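Local coordinates for legionella ubiquitin-specific protease A domain-containing protein (Legionella pneumophila subsp. pneumophila, PDB 5DGG), which is of uncharacterised function; its central domain, described here, belongs to the LupA family of the CA peptidase clan and is probably a ubiquitin-specific protease linked to metaeffector activity, at residues 170-173 with 174-177. Sequence-based numbering, arbitrary orientation. Where two conformers were deposited one is given.
Sequences NVLR and MTTR
The carbonyl oxygen of Leu172 is gripped by two donors in the opening two turns of helix 171-183, the last modelled helix of this LupA-family domain. Thr176 N reaches Leu172 O at 2.8 Å, nearly in line with the C=O bond. The hydroxyl Thr175 OG1, 2.9 Å from Leu172 O, comes in much more from the side, with a C=O...donor angle of 115°. Placing OG1 between backbone N and carbonyl carbon (chi1 57°) folds the Thr175 hydroxyl back over the preceding turn. Ordinary i to i+4 helix bonds flank this site: Met174 N to Asn170 O, Thr175 N to Val171 O and Arg177 N to Arg173 O.

One residue on, Thr176 OG1 lies 2.9 Å from Arg173 O, but its proton may instead go to Asp134 OD2 on helix 132-146. Asp134 also forms a salt bridge with Arg173 NH2, so its carboxylate ties Arg173 and Thr176 to the neighbouring helix, while Arg173 NH1 binds the carbonyl of Asp4. The arginine chain starts with CG anti to the backbone N; the bend at chi2 brings Arg173 CD to 3.7 Å from Thr176 OG1, and a second bend at chi3 turns the guanidinium onward. Its guanidinium plane is turned 18° from that of Arg177, and the two like charges, probably eased for Arg173 by Asp134, stay apart, with NH1 of Arg173 4.8 Å from NH1 of Arg177. Their aliphatic parts come closer, Arg173 CD and Arg177 CD packing at 4.0 Å. Arg177 CG lies against the backbone oxygen of its partner, 3.3 Å from Arg173 O.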
ATOM      1  N   ASN A 170       4.497   3.140 -20.662  1.00 40.74           N
ATOM      2  CA  ASN A 170       3.307   2.528 -20.088  1.00 39.80           C
ATOM      3  C   ASN A 170       3.513   1.033 -19.812  1.00 39.10           C
ATOM      4  O   ASN A 170       2.554   0.286 -19.788  1.00 41.29           O
ATOM      5  CB  ASN A 170       2.119   2.758 -21.036  1.00 42.91           C
ATOM      6  CG  ASN A 170       0.828   3.059 -20.308  1.00 45.68           C
ATOM      7  OD1 ASN A 170       0.813   3.690 -19.237  1.00 46.70           O
ATOM      8  ND2 ASN A 170      -0.271   2.594 -20.869  1.00 46.58           N
ATOM      9  N   VAL A 171       4.756   0.602 -19.582  1.00 38.64           N
ATOM     10  CA  VAL A 171       5.024  -0.837 -19.413  0.70 38.83           C
ATOM     11  C   VAL A 171       4.483  -1.396 -18.100  1.00 37.84           C
ATOM     12  O   VAL A 171       4.114  -2.587 -18.030  1.00 37.10           O
ATOM     13  CB  VAL A 171       6.514  -1.218 -19.521  0.70 39.56           C
ATOM     14  CG1 VAL A 171       7.048  -0.920 -20.910  0.70 39.69           C
ATOM     15  CG2 VAL A 171       7.341  -0.562 -18.420  0.70 39.19           C
ATOM     16  N   LEU A 172       4.419  -0.559 -17.057  1.00 36.13           N
ATOM     17  CA  LEU A 172       3.826  -1.008 -15.792  1.00 31.72           C
ATOM     18  C   LEU A 172       2.319  -1.251 -15.968  1.00 31.83           C
ATOM     19  O   LEU A 172       1.778  -2.292 -15.557  1.00 32.40           O
ATOM     20  CB  LEU A 172       4.144  -0.035 -14.666  1.00 30.38           C
ATOM     21  CG  LEU A 172       3.829  -0.551 -13.258  1.00 29.31           C
ATOM     22  CD1 LEU A 172       4.701  -1.753 -12.798  1.00 29.87           C
ATOM     23  CD2 LEU A 172       3.951   0.611 -12.274  1.00 29.77           C
ATOM     24  N   ARG A 173       1.633  -0.334 -16.611  1.00 33.20           N
ATOM     25  CA  ARG A 173       0.226  -0.555 -16.977  1.00 36.38           C
ATOM     26  C   ARG A 173       0.019  -1.801 -17.852  1.00 39.75           C
ATOM     27  O   ARG A 173      -0.938  -2.569 -17.648  1.00 37.56           O
ATOM     28  CB  ARG A 173      -0.351   0.690 -17.636  1.00 38.82           C
ATOM     29  CG  ARG A 173      -1.775   0.566 -18.183  1.00 39.95           C
ATOM     30  CD  ARG A 173      -2.812   0.072 -17.163  1.00 41.06           C
ATOM     31  NE  ARG A 173      -2.988   0.915 -15.967  1.00 38.69           N
ATOM     32  CZ  ARG A 173      -3.880   1.882 -15.836  1.00 40.52           C
ATOM     33  NH1 ARG A 173      -4.694   2.183 -16.851  1.00 42.71           N
ATOM     34  NH2 ARG A 173      -3.964   2.587 -14.696  1.00 38.57           N
ATOM     35  N   MET A 174       0.950  -2.069 -18.766  1.00 41.50           N
ATOM     36  CA  MET A 174       0.849  -3.307 -19.517  1.00 46.17           C
ATOM     37  C   MET A 174       1.018  -4.539 -18.634  1.00 44.72           C
ATOM     38  O   MET A 174       0.276  -5.502 -18.803  1.00 45.41           O
ATOM     39  CB  MET A 174       1.847  -3.365 -20.663  1.00 54.20           C
ATOM     40  CG  MET A 174       1.259  -4.123 -21.843  1.00 63.25           C
ATOM     41  SD  MET A 174       2.414  -5.246 -22.619  1.00 77.20           S
ATOM     42  CE  MET A 174       1.745  -5.230 -24.294  1.00 76.22           C
ATOM     43  N   THR A 175       1.955  -4.533 -17.684  1.00 40.77           N
ATOM     44  CA  THR A 175       2.076  -5.698 -16.814  1.00 40.50           C
ATOM     45  C   THR A 175       0.869  -5.815 -15.872  1.00 39.94           C
ATOM     46  O   THR A 175       0.450  -6.918 -15.556  1.00 42.21           O
ATOM     47  CB  THR A 175       3.409  -5.763 -16.040  1.00 41.89           C
ATOM     48  OG1 THR A 175       3.595  -4.582 -15.259  1.00 41.55           O
ATOM     49  CG2 THR A 175       4.589  -5.881 -16.993  1.00 42.85           C
ATOM     50  N   THR A 176       0.288  -4.697 -15.445  1.00 39.69           N
ATOM     51  CA  THR A 176      -0.859  -4.782 -14.560  1.00 38.50           C
ATOM     52  C   THR A 176      -2.079  -5.367 -15.335  1.00 42.69           C
ATOM     53  O   THR A 176      -2.825  -6.191 -14.783  1.00 43.83           O
ATOM     54  CB  THR A 176      -1.172  -3.457 -13.834  1.00 36.69           C
ATOM     55  OG1 THR A 176      -1.434  -2.436 -14.771  1.00 38.40           O
ATOM     56  CG2 THR A 176      -0.007  -3.024 -12.967  1.00 33.79           C
ATOM     57  N   ARG A 177      -2.247  -5.006 -16.604  1.00 45.60           N
ATOM     58  CA  ARG A 177      -3.323  -5.595 -17.432  1.00 48.13           C
ATOM     59  C   ARG A 177      -3.146  -7.085 -17.592  1.00 47.20           C
ATOM     60  O   ARG A 177      -4.021  -7.877 -17.231  1.00 46.87           O
ATOM     61  CB  ARG A 177      -3.366  -4.938 -18.805  1.00 52.19           C
ATOM     62  CG  ARG A 177      -3.899  -3.524 -18.734  1.00 55.66           C
ATOM     63  CD  ARG A 177      -3.522  -2.670 -19.937  1.00 64.62           C
ATOM     64  NE  ARG A 177      -4.560  -2.636 -20.981  1.00 69.22           N
ATOM     65  CZ  ARG A 177      -5.729  -1.995 -20.872  1.00 75.98           C
ATOM     66  NH1 ARG A 177      -6.055  -1.346 -19.753  1.00 78.39           N
ATOM     67  NH2 ARG A 177      -6.597  -2.018 -21.878  1.00 78.95           N
TER